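Local structure of tail spike protein gp49 (Pseudomonas phage LKA1, 4RU4) at residues Ala58-Ala63 against Val70-Gly75; Asp146-Tyr151 against Asn179-Arg184; Tyr271-Gly276 against Gly281-Cys286; Ala349-Lys354 against Gly401-Gly406; Gly516-Val521 against Thr549-Ser554. The protein forms the tailspike of the phage and acts as a lyase on the O-specific polysaccharide of Pseudomonas, degrading the host cell envelope during virus entry. One frame throughout, in Å; residues are numbered along the deposited sequence.

Contact 1 of 5, residues Ala58-Ala63 against Val70-Gly75; sequences AALQAA and VHIPSG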
# COMPACT_ATOMS: atom_id res chain seq x y z
N ALA B 58 -15.64 28.81 31.83
CA ALA B 58 -15.79 28.36 33.21
C ALA B 58 -16.58 27.04 33.27
O ALA B 58 -16.19 26.10 33.96
CB ALA B 58 -16.46 29.47 34.08
N ALA B 59 -17.67 26.96 32.51
CA ALA B 59 -18.49 25.75 32.48
C ALA B 59 -17.76 24.54 31.89
O ALA B 59 -17.83 23.42 32.43
CB ALA B 59 -19.83 26.01 31.73
N LEU B 60 -17.06 24.75 30.77
CA LEU B 60 -16.36 23.65 30.10
C LEU B 60 -15.22 23.18 30.96
O LEU B 60 -15.02 21.99 31.12
CB LEU B 60 -15.81 24.12 28.76
CG LEU B 60 -16.73 23.94 27.57
CD1 LEU B 60 -16.20 24.80 26.42
CD2 LEU B 60 -16.77 22.47 27.19
N GLN B 61 -14.47 24.13 31.52
CA GLN B 61 -13.36 23.76 32.40
C GLN B 61 -13.85 22.99 33.62
O GLN B 61 -13.23 22.00 34.04
CB GLN B 61 -12.51 24.98 32.84
CG GLN B 61 -11.27 24.58 33.64
CD GLN B 61 -10.28 23.78 32.79
OE1 GLN B 61 -9.74 24.30 31.81
NE2 GLN B 61 -10.06 22.52 33.15
N ALA B 62 -14.97 23.45 34.19
CA ALA B 62 -15.54 22.77 35.37
C ALA B 62 -16.02 21.36 35.03
O ALA B 62 -15.89 20.41 35.84
CB ALA B 62 -16.69 23.59 35.99
N ALA B 63 -16.57 21.22 33.82
CA ALA B 63 -17.01 19.90 33.37
C ALA B 63 -15.82 18.94 33.26
O ALA B 63 -15.87 17.80 33.73
CB ALA B 63 -17.75 20.00 32.01
N VAL B 70 -16.86 14.21 29.14
CA VAL B 70 -17.65 15.39 28.82
C VAL B 70 -18.27 15.25 27.43
O VAL B 70 -17.58 14.96 26.46
CB VAL B 70 -16.77 16.65 28.87
CG1 VAL B 70 -17.57 17.91 28.49
CG2 VAL B 70 -16.18 16.79 30.29
N HIS B 71 -19.58 15.45 27.35
CA HIS B 71 -20.25 15.51 26.07
C HIS B 71 -20.62 16.96 25.77
O HIS B 71 -21.24 17.62 26.60
CB HIS B 71 -21.52 14.65 26.05
CG HIS B 71 -22.28 14.80 24.77
ND1 HIS B 71 -21.80 14.31 23.57
CD2 HIS B 71 -23.44 15.43 24.48
CE1 HIS B 71 -22.65 14.62 22.60
NE2 HIS B 71 -23.65 15.30 23.13
N ILE B 72 -20.23 17.44 24.60
CA ILE B 72 -20.49 18.82 24.21
C ILE B 72 -21.55 18.82 23.12
O ILE B 72 -21.26 18.48 21.99
CB ILE B 72 -19.21 19.51 23.67
CG1 ILE B 72 -18.11 19.49 24.73
CG2 ILE B 72 -19.51 20.95 23.22
CD1 ILE B 72 -16.88 20.34 24.35
N PRO B 73 -22.78 19.22 23.46
CA PRO B 73 -23.88 19.36 22.50
C PRO B 73 -23.53 20.41 21.48
O PRO B 73 -22.73 21.28 21.83
CB PRO B 73 -25.03 19.90 23.37
CG PRO B 73 -24.68 19.47 24.75
CD PRO B 73 -23.18 19.60 24.82
N SER B 74 -24.12 20.37 20.29
CA SER B 74 -24.06 21.46 19.32
C SER B 74 -24.22 22.79 20.00
O SER B 74 -25.12 22.98 20.82
CB SER B 74 -25.19 21.36 18.26
OG SER B 74 -24.86 20.39 17.29
N GLY B 75 -23.35 23.72 19.65
CA GLY B 75 -23.36 25.05 20.22
C GLY B 75 -22.02 25.68 19.91
O GLY B 75 -21.13 25.02 19.36
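Leu60 and Ile72 meet through terminal methyls, Leu60 CD2 lying 3.6 Å from Ile72 CD1, and their side chains cross at about a right angle. They belong to helix 55-65 and the short strand 70-72, joined by a short loop, and the helix packs against the N-terminal end of the stacked parallel strands, consistent with the N-terminal cap common in beta-helices. A second apolar pair sits nearer this loop. There Val70 straddles the methyl of Ala63: Ala63 CB is 4.0 Å from Val70 CG2 and 4.1 Å from CG1. With CG1 anti to the backbone N (chi1 178°), CG2 is swung beside that nitrogen and also reaches the last turn of the helix, 3.6 Å from Ala63 O.

The packed side is deepened by Tyr77, Ile79 and Ile83, all of which touch Leu60. The other side of the strand is looser and partly exposed. His71 is directed away from the helix there, and beyond it Ser74 packs on Pro69 of the second subunit. Helix and strand therefore meet mainly through methyl groups, with one methyl against a helix carbonyl, while their backbones bond within the helix and to neighbouring strands: an apolar junction, held by dispersion and burial and not by directional bonds across it.

Contact 2 of 5, residues Asp146-Tyr151 against Asn179-Arg184; sequences DVFIIY and NTVTIR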
# COMPACT_ATOMS: atom_id res chain seq x y z
N ASP B 146 3.11 -1.46 31.02
CA ASP B 146 3.54 -0.10 31.36
C ASP B 146 4.48 0.43 30.28
O ASP B 146 5.08 -0.35 29.54
CB ASP B 146 4.24 -0.03 32.73
CG ASP B 146 3.27 -0.04 33.92
OD1 ASP B 146 2.04 0.05 33.73
OD2 ASP B 146 3.76 -0.11 35.06
N VAL B 147 4.61 1.75 30.20
CA VAL B 147 5.47 2.40 29.19
C VAL B 147 6.49 3.29 29.86
O VAL B 147 6.17 4.04 30.78
CB VAL B 147 4.62 3.21 28.18
CG1 VAL B 147 5.51 4.02 27.21
CG2 VAL B 147 3.70 2.25 27.42
N PHE B 148 7.74 3.17 29.43
CA PHE B 148 8.77 4.06 29.93
C PHE B 148 9.63 4.59 28.80
O PHE B 148 9.66 4.02 27.71
CB PHE B 148 9.60 3.41 31.05
CG PHE B 148 10.42 2.19 30.62
CD1 PHE B 148 11.71 2.34 30.13
CD2 PHE B 148 9.91 0.90 30.79
CE1 PHE B 148 12.47 1.25 29.79
CE2 PHE B 148 10.66 -0.20 30.43
CZ PHE B 148 11.95 -0.03 29.93
N ILE B 149 10.31 5.70 29.09
CA ILE B 149 11.22 6.33 28.16
C ILE B 149 12.64 6.25 28.70
O ILE B 149 12.92 6.65 29.84
CB ILE B 149 10.89 7.83 28.00
CG1 ILE B 149 9.53 8.02 27.35
CG2 ILE B 149 11.99 8.54 27.16
CD1 ILE B 149 8.99 9.46 27.47
N ILE B 150 13.54 5.72 27.88
CA ILE B 150 14.97 5.87 28.14
C ILE B 150 15.38 7.18 27.49
O ILE B 150 15.07 7.40 26.32
CB ILE B 150 15.73 4.72 27.47
CG1 ILE B 150 15.23 3.37 28.03
CG2 ILE B 150 17.26 4.92 27.60
CD1 ILE B 150 15.82 2.14 27.32
N TYR B 151 16.05 8.06 28.25
CA TYR B 151 16.40 9.39 27.73
C TYR B 151 17.85 9.74 27.99
O TYR B 151 18.34 9.60 29.11
CB TYR B 151 15.52 10.44 28.40
CG TYR B 151 15.90 11.88 28.13
CD1 TYR B 151 15.86 12.40 26.84
CD2 TYR B 151 16.26 12.73 29.18
CE1 TYR B 151 16.21 13.72 26.58
CE2 TYR B 151 16.59 14.07 28.94
CZ TYR B 151 16.56 14.55 27.65
OH TYR B 151 16.88 15.85 27.39
N ASN B 179 14.81 -7.03 39.62
CA ASN B 179 15.20 -5.77 38.99
C ASN B 179 15.25 -5.82 37.47
O ASN B 179 15.58 -4.83 36.82
CB ASN B 179 16.54 -5.31 39.54
CG ASN B 179 16.44 -4.85 40.96
OD1 ASN B 179 15.34 -4.59 41.44
ND2 ASN B 179 17.58 -4.74 41.63
N THR B 180 14.93 -6.98 36.92
CA THR B 180 15.01 -7.20 35.49
C THR B 180 13.67 -6.97 34.81
O THR B 180 12.67 -7.62 35.15
CB THR B 180 15.44 -8.63 35.20
OG1 THR B 180 16.70 -8.88 35.82
CG2 THR B 180 15.55 -8.86 33.69
N VAL B 181 13.66 -6.08 33.82
CA VAL B 181 12.45 -5.77 33.07
C VAL B 181 12.61 -6.17 31.59
O VAL B 181 13.51 -5.68 30.88
CB VAL B 181 12.11 -4.28 33.21
CG1 VAL B 181 10.93 -3.90 32.31
CG2 VAL B 181 11.83 -3.95 34.68
N THR B 182 11.77 -7.08 31.13
CA THR B 182 11.83 -7.44 29.73
C THR B 182 10.81 -6.58 28.97
O THR B 182 9.84 -6.11 29.55
CB THR B 182 11.57 -8.96 29.48
OG1 THR B 182 10.33 -9.37 30.10
CG2 THR B 182 12.74 -9.82 30.05
N ILE B 183 11.04 -6.37 27.68
CA ILE B 183 10.20 -5.43 26.94
C ILE B 183 9.65 -6.09 25.69
O ILE B 183 10.14 -7.15 25.26
CB ILE B 183 10.99 -4.15 26.58
CG1 ILE B 183 12.19 -4.49 25.66
CG2 ILE B 183 11.44 -3.43 27.87
CD1 ILE B 183 13.16 -3.34 25.43
N ARG B 184 8.61 -5.48 25.13
CA ARG B 184 7.86 -6.12 24.06
C ARG B 184 8.43 -5.99 22.63
O ARG B 184 8.05 -6.77 21.76
CB ARG B 184 6.39 -5.67 24.11
CG ARG B 184 5.68 -6.13 25.39
CD ARG B 184 4.25 -5.61 25.50
NE ARG B 184 3.57 -6.39 26.54
CZ ARG B 184 2.38 -6.08 27.04
NH1 ARG B 184 1.76 -5.00 26.59
NH2 ARG B 184 1.80 -6.83 27.96
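The ring of Phe148 meets two branched side chains of strand 180-183 obliquely, through one end of the ring: CE2 lies 4.2 Å from Val181 CG1, and CZ approaches Ile183 CG2. The setting is the Ig-like domain that projects from the side of the tailspike, where strands 147-151 and 180-183 both pair antiparallel with the long strand 168-177. Their own backbones do not pair, and the aromatic ring spans the gap between them.

The approach is set by the torsions. Phe148 CG occupies the crowded position between the backbone N and the carbonyl carbon (chi1 64°), which carries the ring across toward the partner strand. Ile183 has its CG1 in the equivalent place (chi1 62°), leaving CG2 beside the backbone N as the methyl offered to the ring. The long axes of Phe148 and Ile183 run roughly perpendicular, whereas Phe148 and Val181 slide past each other in opposite directions.

Further apolar groups complete this small core: Cys171, Val173, Ile198 and Leu121 touch Phe148, and Phe136 and Pro140 touch Val181. At the end of the strand the character changes, for Arg184 makes a salt bridge with Glu172 and a cation-pi contact with Tyr289 of the third subunit. Within the core, Ile183 CG2 sits near two ring carbons at once, 4.0 Å from Phe148 CZ and 4.2 Å from CE2.

Contact 3 of 5, residues Tyr271-Gly276 against Gly281-Cys286; sequences YGIIFG and GGADNC. With EDO (1,2-ethanediol), chain U.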
# COMPACT_ATOMS: atom_id res chain seq x y z
N TYR B 271 2.76 24.31 11.43
CA TYR B 271 2.43 22.89 11.22
C TYR B 271 0.93 22.62 11.26
O TYR B 271 0.18 23.30 11.95
CB TYR B 271 3.03 22.04 12.34
CG TYR B 271 4.50 22.21 12.58
CD1 TYR B 271 5.42 21.82 11.63
CD2 TYR B 271 4.98 22.73 13.79
CE1 TYR B 271 6.79 21.94 11.85
CE2 TYR B 271 6.35 22.86 14.02
CZ TYR B 271 7.25 22.46 13.03
OH TYR B 271 8.61 22.57 13.21
N GLY B 272 0.52 21.57 10.57
CA GLY B 272 -0.88 21.12 10.65
C GLY B 272 -0.98 20.17 11.85
O GLY B 272 -1.51 20.54 12.88
N ILE B 273 -0.45 18.96 11.69
CA ILE B 273 -0.29 17.99 12.79
C ILE B 273 1.20 17.74 12.97
O ILE B 273 1.92 17.46 11.99
CB ILE B 273 -0.93 16.63 12.42
CG1 ILE B 273 -2.39 16.81 12.04
CG2 ILE B 273 -0.85 15.64 13.59
CD1 ILE B 273 -3.00 15.61 11.19
N ILE B 274 1.69 17.86 14.20
CA ILE B 274 3.09 17.57 14.46
C ILE B 274 3.24 16.54 15.58
O ILE B 274 2.58 16.62 16.64
CB ILE B 274 3.96 18.83 14.73
CG1 ILE B 274 5.37 18.40 15.15
CG2 ILE B 274 3.30 19.73 15.80
CD1 ILE B 274 6.43 19.38 14.88
N PHE B 275 4.10 15.56 15.32
CA PHE B 275 4.45 14.54 16.30
C PHE B 275 5.84 14.87 16.79
O PHE B 275 6.81 14.67 16.05
CB PHE B 275 4.42 13.13 15.68
CG PHE B 275 3.03 12.64 15.28
CD1 PHE B 275 2.48 13.00 14.06
CD2 PHE B 275 2.30 11.81 16.11
CE1 PHE B 275 1.21 12.56 13.69
CE2 PHE B 275 1.03 11.35 15.74
CZ PHE B 275 0.49 11.75 14.51
N GLY B 276 5.95 15.41 18.01
CA GLY B 276 7.25 15.77 18.57
C GLY B 276 7.66 14.71 19.56
O GLY B 276 6.92 14.40 20.51
N GLY B 281 1.96 4.89 16.70
CA GLY B 281 0.83 5.73 16.33
C GLY B 281 1.02 6.41 14.99
O GLY B 281 1.75 5.93 14.11
N GLY B 282 0.31 7.53 14.81
CA GLY B 282 0.37 8.27 13.56
C GLY B 282 -0.97 8.87 13.17
O GLY B 282 -1.84 9.03 14.01
N ALA B 283 -1.11 9.20 11.89
CA ALA B 283 -2.30 9.89 11.37
C ALA B 283 -2.92 9.07 10.26
O ALA B 283 -2.22 8.51 9.43
CB ALA B 283 -1.92 11.27 10.83
N ASP B 284 -4.25 9.01 10.22
CA ASP B 284 -4.91 8.12 9.30
C ASP B 284 -6.19 8.78 8.81
O ASP B 284 -7.02 9.26 9.63
CB ASP B 284 -5.25 6.78 9.97
CG ASP B 284 -5.57 5.69 8.96
OD1 ASP B 284 -6.33 5.94 8.01
OD2 ASP B 284 -5.05 4.56 9.10
N ASN B 285 -6.33 8.79 7.49
CA ASN B 285 -7.54 9.30 6.85
C ASN B 285 -7.83 10.75 7.22
O ASN B 285 -8.97 11.11 7.49
CB ASN B 285 -8.74 8.44 7.23
CG ASN B 285 -9.87 8.59 6.24
OD1 ASN B 285 -9.63 8.88 5.06
ND2 ASN B 285 -11.10 8.43 6.70
N CYS B 286 -6.78 11.58 7.24
CA CYS B 286 -6.94 13.00 7.54
C CYS B 286 -6.75 13.88 6.32
O CYS B 286 -5.90 13.57 5.45
CB CYS B 286 -5.94 13.44 8.61
SG CYS B 286 -6.24 12.70 10.25
C1 EDO U . 12.01 19.87 15.67
O1 EDO U . 13.22 20.61 15.85
C2 EDO U . 10.83 20.82 15.79
O2 EDO U . 9.62 20.15 15.45
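Phe275 pushes the end of its ring against the backbone of Gly282, a bump meeting a hollow inside the parallel beta-helix of the pectate lyase-like domain. The ring atom CZ comes within 3.5 Å of Gly282 C, and CE2 lies 3.8 Å from Gly282 CA. Gly282 has no side chain to cover its main chain, and its backbone angles are themselves of a kind suited to glycine. The ring meets the peptide leading to Ala283 obliquely, through its CZ end; the methyl of Ala283 lies alongside more loosely, CB 4.4 Å from Phe275 CZ.

Strands 271-276 and 281-284 lie on different faces of the coil, so their inward side chains interlock across its interior. At the corner itself, Ile273 points its CD1 between Ala283 and Cys286, a loose fit at 4.5 Å from both Ala283 CB and Cys286 SG. Ile256, on the adjoining coil, touches Ile273, Ala283 and Cys286 alike, while the ring of Phe248 meets that of Phe275; the core thus continues from coil to coil.

Ile274 projects to the other side of its strand and lays its CD1 over the centre of the Tyr271 ring, 3.5 Å above the plane. A 1,2-ethanediol molecule, probably from the crystallisation liquor, lies against both side chains, its O2 making a weak hydrogen bond of 3.4 Å to Tyr271 OH.

Contact 4 of 5, residues Ala349-Lys354 against Gly401-Gly406; sequences ATWQGK and GVIDVG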
# COMPACT_ATOMS: atom_id res chain seq x y z
N ALA B 349 7.89 16.53 -0.52
CA ALA B 349 8.13 15.71 0.66
C ALA B 349 9.63 15.67 0.99
O ALA B 349 10.46 16.19 0.23
CB ALA B 349 7.56 14.31 0.44
N THR B 350 10.00 15.04 2.10
CA THR B 350 11.39 15.10 2.52
C THR B 350 11.92 13.80 3.13
O THR B 350 11.19 13.06 3.78
CB THR B 350 11.64 16.26 3.55
OG1 THR B 350 13.05 16.41 3.80
CG2 THR B 350 10.98 15.92 4.87
N TRP B 351 13.21 13.56 2.90
CA TRP B 351 13.95 12.49 3.57
C TRP B 351 14.87 13.18 4.58
O TRP B 351 15.72 13.97 4.18
CB TRP B 351 14.85 11.82 2.54
CG TRP B 351 14.26 10.73 1.69
CD1 TRP B 351 13.24 9.86 2.00
CD2 TRP B 351 14.71 10.38 0.38
NE1 TRP B 351 13.04 8.97 0.95
CE2 TRP B 351 13.95 9.25 -0.03
CE3 TRP B 351 15.71 10.88 -0.46
CZ2 TRP B 351 14.15 8.64 -1.26
CZ3 TRP B 351 15.91 10.26 -1.68
CH2 TRP B 351 15.13 9.16 -2.07
N GLN B 352 14.74 12.85 5.86
CA GLN B 352 15.61 13.35 6.90
C GLN B 352 15.73 12.24 7.96
O GLN B 352 14.83 11.40 8.08
CB GLN B 352 15.00 14.61 7.56
CG GLN B 352 14.62 15.69 6.57
CD GLN B 352 14.33 17.04 7.21
OE1 GLN B 352 14.82 17.35 8.29
NE2 GLN B 352 13.54 17.88 6.50
N GLY B 353 16.79 12.25 8.76
CA GLY B 353 16.89 11.30 9.86
C GLY B 353 17.46 9.97 9.41
O GLY B 353 18.56 9.92 8.88
N LYS B 354 16.71 8.89 9.59
CA LYS B 354 17.23 7.53 9.30
C LYS B 354 16.10 6.58 9.02
O LYS B 354 15.12 6.57 9.75
CB LYS B 354 18.02 7.00 10.51
CG LYS B 354 18.44 5.49 10.39
CD LYS B 354 19.41 5.07 11.52
CE LYS B 354 19.67 3.56 11.56
NZ LYS B 354 20.56 3.22 12.74
N GLY B 401 18.17 18.42 -7.57
CA GLY B 401 17.57 17.36 -8.39
C GLY B 401 16.06 17.39 -8.23
O GLY B 401 15.56 18.07 -7.33
N VAL B 402 15.34 16.67 -9.08
CA VAL B 402 13.90 16.48 -8.86
C VAL B 402 13.73 15.70 -7.57
O VAL B 402 12.84 15.98 -6.75
CB VAL B 402 13.23 15.74 -10.05
CG1 VAL B 402 11.75 15.37 -9.73
CG2 VAL B 402 13.36 16.60 -11.34
N ILE B 403 14.63 14.75 -7.38
CA ILE B 403 14.85 14.12 -6.09
C ILE B 403 16.22 14.59 -5.63
O ILE B 403 17.23 14.38 -6.33
CB ILE B 403 14.86 12.59 -6.21
CG1 ILE B 403 13.51 12.12 -6.77
CG2 ILE B 403 15.18 11.94 -4.83
CD1 ILE B 403 13.55 10.71 -7.31
N ASP B 404 16.26 15.29 -4.50
CA ASP B 404 17.48 16.00 -4.15
C ASP B 404 18.09 15.54 -2.84
O ASP B 404 17.38 15.43 -1.82
CB ASP B 404 17.20 17.52 -4.07
CG ASP B 404 18.48 18.34 -3.93
OD1 ASP B 404 19.26 18.35 -4.91
OD2 ASP B 404 18.73 18.94 -2.86
N VAL B 405 19.41 15.29 -2.84
CA VAL B 405 20.13 14.95 -1.62
C VAL B 405 21.32 15.91 -1.45
O VAL B 405 22.47 15.59 -1.79
CB VAL B 405 20.62 13.47 -1.61
CG1 VAL B 405 21.12 13.10 -0.23
CG2 VAL B 405 19.49 12.53 -2.06
N GLY B 406 21.04 17.11 -0.93
CA GLY B 406 22.09 18.09 -0.71
C GLY B 406 22.62 18.81 -1.95
O GLY B 406 23.76 19.28 -1.94
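Two torsions aim Trp351 at its partners: CG stands anti to the carbonyl carbon (chi1 -85°), and chi2 of -29° turns the six-membered part of the indole toward segment 401-406. From that side Ile403 presents CG2, its methyl anti to the backbone N. The meeting takes place in the interior of the parallel beta-helix, where strands 349-352 and 403-405 run parallel on one face with strand 372-377 between them. Trp351 thus reaches past an intervening coil, its CA 8.4 Å from that of Val405.

Ile403 CG2 touches the far corner of the indole, 3.6 Å from Trp351 CZ3 and 3.9 Å from CH2, and the two side chains are set obliquely to one another. Val405 comes instead at the ring edge, near its plane, with CG2 4.3 Å from the same CZ3. Other walls hold the large ring as well: Phe382 and Phe422 meet it with inclined rings, Leu384 touches both Trp351 and Ile403, and the buried NE1 has a weak hydrogen bond to Leu383 O.

The opposite side of each strand carries polar bonding. Gln352 NE2 donates almost in its own amide plane to Thr350 OG1, at 3.1 Å, which links alternate residues of the strand; Thr350 OG1 is also bonded to Ile373 O. In the other segment, Asp404 folds back on the turn before it, so that Gly401 N donates to Asp404 OD1 on its anti side but tilted well out of the carboxylate plane, at 2.9 Å with an N-H...O angle of 161°.

Contact 5 of 5, residues Gly516-Val521 against Thr549-Ser554; sequences GGRVQV and TKTDRS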
# COMPACT_ATOMS: atom_id res chain seq x y z
N GLY B 516 22.12 -1.53 -27.47
CA GLY B 516 22.64 -2.40 -28.52
C GLY B 516 21.84 -2.33 -29.80
O GLY B 516 20.81 -1.67 -29.86
N GLY B 517 22.33 -2.98 -30.85
CA GLY B 517 21.64 -2.94 -32.13
C GLY B 517 22.37 -3.76 -33.17
O GLY B 517 23.39 -4.41 -32.87
N ARG B 518 21.84 -3.74 -34.39
CA ARG B 518 22.41 -4.46 -35.51
C ARG B 518 22.77 -3.43 -36.58
O ARG B 518 21.89 -2.74 -37.09
CB ARG B 518 21.43 -5.50 -36.07
CG ARG B 518 21.03 -6.60 -35.05
CD ARG B 518 19.74 -7.32 -35.40
NE ARG B 518 19.75 -7.89 -36.75
CZ ARG B 518 20.06 -9.15 -37.04
NH1 ARG B 518 20.43 -9.99 -36.07
NH2 ARG B 518 20.02 -9.58 -38.30
N VAL B 519 24.06 -3.32 -36.89
CA VAL B 519 24.54 -2.37 -37.89
C VAL B 519 25.09 -3.08 -39.12
O VAL B 519 26.00 -3.91 -39.03
CB VAL B 519 25.63 -1.44 -37.28
CG1 VAL B 519 26.24 -0.53 -38.37
CG2 VAL B 519 25.03 -0.61 -36.14
N GLN B 520 24.53 -2.78 -40.29
CA GLN B 520 24.97 -3.44 -41.50
C GLN B 520 26.28 -2.83 -42.00
O GLN B 520 26.43 -1.60 -41.99
CB GLN B 520 23.91 -3.36 -42.59
CG GLN B 520 24.36 -4.00 -43.88
CD GLN B 520 23.24 -4.08 -44.88
OE1 GLN B 520 22.41 -4.98 -44.81
NE2 GLN B 520 23.20 -3.14 -45.79
N VAL B 521 27.23 -3.67 -42.41
CA VAL B 521 28.43 -3.20 -43.10
C VAL B 521 28.63 -4.01 -44.38
O VAL B 521 28.30 -5.18 -44.43
CB VAL B 521 29.72 -3.29 -42.23
CG1 VAL B 521 29.58 -2.43 -40.96
CG2 VAL B 521 30.06 -4.75 -41.86
N THR B 549 29.38 -9.07 -32.43
CA THR B 549 29.37 -10.34 -33.14
C THR B 549 28.86 -10.13 -34.56
O THR B 549 27.94 -9.34 -34.79
CB THR B 549 28.47 -11.37 -32.40
OG1 THR B 549 29.05 -11.67 -31.12
CG2 THR B 549 28.29 -12.66 -33.20
N LYS B 550 29.48 -10.82 -35.53
CA LYS B 550 29.00 -10.78 -36.92
C LYS B 550 27.91 -11.82 -37.13
O LYS B 550 28.07 -12.99 -36.73
CB LYS B 550 30.16 -11.07 -37.89
CG LYS B 550 29.70 -11.57 -39.28
CD LYS B 550 30.89 -11.67 -40.24
CE LYS B 550 30.64 -12.65 -41.36
NZ LYS B 550 31.51 -12.34 -42.52
N THR B 551 26.80 -11.40 -37.74
CA THR B 551 25.75 -12.32 -38.15
C THR B 551 25.29 -12.17 -39.63
O THR B 551 25.62 -11.19 -40.33
CB THR B 551 24.49 -12.22 -37.25
OG1 THR B 551 23.80 -11.00 -37.53
CG2 THR B 551 24.86 -12.31 -35.76
N ASP B 552 24.57 -13.18 -40.09
CA ASP B 552 23.87 -13.14 -41.37
C ASP B 552 24.75 -13.06 -42.62
O ASP B 552 24.34 -12.60 -43.69
CB ASP B 552 22.77 -12.07 -41.34
CG ASP B 552 21.70 -12.41 -40.32
OD1 ASP B 552 20.88 -13.30 -40.62
OD2 ASP B 552 21.72 -11.85 -39.20
N ARG B 553 25.96 -13.58 -42.46
CA ARG B 553 26.88 -13.79 -43.56
C ARG B 553 27.93 -14.75 -43.00
O ARG B 553 28.23 -14.72 -41.80
CB ARG B 553 27.53 -12.47 -43.99
CG ARG B 553 28.50 -12.61 -45.19
CD ARG B 553 27.74 -12.97 -46.46
NE ARG B 553 26.79 -11.91 -46.80
CZ ARG B 553 25.99 -11.90 -47.86
NH1 ARG B 553 26.01 -12.91 -48.73
NH2 ARG B 553 25.18 -10.88 -48.05
N SER B 554 28.48 -15.62 -43.84
CA SER B 554 29.57 -16.45 -43.37
C SER B 554 30.88 -15.96 -43.99
O SER B 554 31.42 -14.97 -43.52
CB SER B 554 29.31 -17.93 -43.68
OG SER B 554 28.16 -18.38 -42.96
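Arg518 and Asp552 cross at about a right angle, the guanidinium and carboxylate planes standing 70° apart, so their salt bridge is a single-pronged one. Arg518 NH2 donates to Asp552 OD2 over 3.0 Å with an N-H...O angle of 147°. Asp552 OD2 lies at the guanidinium edge, somewhat tilted from its plane, and the arginine reaches it from above the plane of the carboxylate. A bend in the arginine chain (chi3 54°) brings the guanidinium to the turn that follows strand 545-551.

Thr551 approaches OD2 from the opposite face of that carboxylate: its OG1 donates to Asp552 OD2 at 2.8 Å, on the anti side. One oxygen is therefore gripped from both faces, which should fix the rotation of the carboxylate and favour its charged form. Thr551 OG1 also lies 3.8 Å from Arg518 NH1, meeting the guanidinium obliquely and loosely.

These residues belong to the C-terminal Ig-like domain, where strands 510-522 and 545-551 each pair antiparallel with strand 590-600, and the salt bridge spans that shared neighbour. The second subunit closes over it. Thr568 of that subunit bonds both Asp552 OD2 and Arg518 NH1, and Pro544 of the same neighbouring chain offers its carbonyl oxygen to NH1. Beyond the ion pair the turn bends back on the strand, and Lys550 NZ donates to Ser554 O at 2.8 Å.

Contacts 1 to 4 are buried and apolar, whereas contact 5 is partly buried and ionic, in keeping with its place at the junction with the second subunit. Contacts 3 and 4 share the beta-helix interior, their centres about 20 Å apart; the first joins different faces of the coil, the second strands of one face across an intervening coil. Contact 1 sets a helix against the N-terminal end of the strand stack; its centre is about 85 Å from that of contact 5, on the opposite side of the chain's centre. Contacts 2 and 5 lie in separate Ig-like domains, and in both a common antiparallel neighbour links the two strands, but an aromatic ring bridges one and a charge pair the other.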